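Local coordinates for putative phosphatase/phosphodiesterase MPN_349 (Mycoplasma pneumoniae M129, PDB 1T71), which probably acts as an iron-dependent metallophosphoesterase, perhaps a phosphodiesterase hydrolysing 2',3'-cyclic nucleotides, at residues A[37-42]-A[118-123]. Sequence-based numbering, arbitrary orientation.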
# COMPACT_ATOMS: atom_id res chain seq x y z
N LEU A 37 -14.34 4.25 -5.47
CA LEU A 37 -13.08 4.86 -5.07
C LEU A 37 -11.88 3.94 -5.25
O LEU A 37 -11.99 2.72 -5.10
CB LEU A 37 -13.18 5.29 -3.61
CG LEU A 37 -14.24 6.35 -3.29
CD1 LEU A 37 -14.49 6.40 -1.80
CD2 LEU A 37 -13.77 7.70 -3.82
N VAL A 38 -10.73 4.54 -5.56
CA VAL A 38 -9.49 3.79 -5.76
C VAL A 38 -8.41 4.35 -4.83
O VAL A 38 -8.12 5.55 -4.84
CB VAL A 38 -8.99 3.90 -7.23
CG1 VAL A 38 -7.64 3.19 -7.38
CG2 VAL A 38 -10.02 3.29 -8.17
N ILE A 39 -7.83 3.48 -4.02
CA ILE A 39 -6.79 3.86 -3.07
C ILE A 39 -5.56 3.02 -3.38
O ILE A 39 -5.67 1.83 -3.69
CB ILE A 39 -7.24 3.57 -1.62
CG1 ILE A 39 -8.64 4.15 -1.39
CG2 ILE A 39 -6.24 4.17 -0.63
CD1 ILE A 39 -9.23 3.78 -0.05
N VAL A 40 -4.38 3.62 -3.31
CA VAL A 40 -3.16 2.87 -3.57
C VAL A 40 -2.02 3.32 -2.69
O VAL A 40 -1.96 4.47 -2.27
CB VAL A 40 -2.70 2.98 -5.05
CG1 VAL A 40 -3.90 2.84 -5.98
CG2 VAL A 40 -1.97 4.30 -5.29
N ASN A 41 -1.13 2.38 -2.37
CA ASN A 41 0.06 2.70 -1.59
C ASN A 41 1.07 2.96 -2.71
O ASN A 41 1.28 2.10 -3.56
CB ASN A 41 0.49 1.50 -0.74
CG ASN A 41 1.73 1.77 0.07
OD1 ASN A 41 2.76 2.16 -0.48
ND2 ASN A 41 1.64 1.58 1.38
N ALA A 42 1.68 4.14 -2.71
CA ALA A 42 2.62 4.51 -3.77
C ALA A 42 4.04 4.76 -3.27
O ALA A 42 4.82 5.46 -3.92
CB ALA A 42 2.11 5.77 -4.49
N ILE A 118 -15.67 8.95 5.90
CA ILE A 118 -14.63 7.95 5.71
C ILE A 118 -13.25 8.41 6.15
O ILE A 118 -12.80 9.50 5.81
CB ILE A 118 -14.56 7.51 4.24
CG1 ILE A 118 -15.95 7.04 3.78
CG2 ILE A 118 -13.53 6.40 4.07
CD1 ILE A 118 -16.02 6.67 2.31
N ARG A 119 -12.57 7.54 6.90
CA ARG A 119 -11.23 7.85 7.38
C ARG A 119 -10.19 6.90 6.79
O ARG A 119 -10.43 5.70 6.66
CB ARG A 119 -11.21 7.75 8.90
CG ARG A 119 -10.09 8.52 9.56
CD ARG A 119 -10.21 8.50 11.08
NE ARG A 119 -9.31 9.48 11.67
CZ ARG A 119 -9.64 10.73 11.96
NH1 ARG A 119 -10.87 11.17 11.72
NH2 ARG A 119 -8.74 11.55 12.47
N ILE A 120 -9.04 7.45 6.39
CA ILE A 120 -7.96 6.63 5.85
C ILE A 120 -6.73 6.90 6.69
O ILE A 120 -6.30 8.05 6.83
CB ILE A 120 -7.63 6.98 4.37
CG1 ILE A 120 -8.83 6.68 3.47
CG2 ILE A 120 -6.42 6.16 3.91
CD1 ILE A 120 -8.59 7.02 2.00
N THR A 121 -6.18 5.84 7.28
CA THR A 121 -5.02 5.94 8.14
C THR A 121 -3.89 5.02 7.66
O THR A 121 -4.13 3.89 7.22
CB THR A 121 -5.39 5.57 9.59
OG1 THR A 121 -6.43 6.44 10.04
CG2 THR A 121 -4.19 5.71 10.52
N ASN A 122 -2.66 5.53 7.76
CA ASN A 122 -1.45 4.82 7.34
C ASN A 122 -0.54 4.74 8.56
O ASN A 122 -0.34 5.73 9.26
CB ASN A 122 -0.79 5.59 6.19
CG ASN A 122 0.48 4.93 5.65
OD1 ASN A 122 0.60 3.69 5.61
ND2 ASN A 122 1.43 5.75 5.21
N LEU A 123 0.01 3.56 8.84
CA LEU A 123 0.89 3.38 9.99
C LEU A 123 2.10 2.51 9.63
O LEU A 123 2.05 1.72 8.69
CB LEU A 123 0.13 2.71 11.14
CG LEU A 123 -1.02 3.49 11.78
CD1 LEU A 123 -2.05 2.51 12.33
CD2 LEU A 123 -0.47 4.38 12.89
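I39 and I120 meet tip to tip in the middle of a two-layer beta sandwich, the core of the calcineurin-like metallophosphoesterase fold. Strand 37-41 belongs to one mixed sheet and strand 117-124 to the other, and no hydrogen bond joins segment 37-42 to segment 118-123.

The apolar contact consists of two pairs in register. Each isoleucine points its CB at the opposing sheet, with CG1 anti to the carbonyl carbon and CD1 anti to CA (chi2 173° in I39, 179° in I120). The two side chains thus span the 9.4 Å between the CA atoms of I39 and I120. I154 on strand 152-158 packs against I39, and F111 on strand 108-112 against I120. Two residues earlier on both strands, L37 and I118 repeat the match more loosely, over 11.3 Å between their CA atoms.

At the iron-site end of strand 37-41, N41 makes two hydrogen bonds outside the contact: ND2 donates one to OD1 of D156 on strand 152-158 of the other sheet, and OD1 accepts one from N of the iron ligand E43.

Methyl meets methyl in both pairs: CD1 of L37 stands 4.4 Å from CD1 of I118, and CD1 of I39 lies 3.9 Å from CD1 of I120.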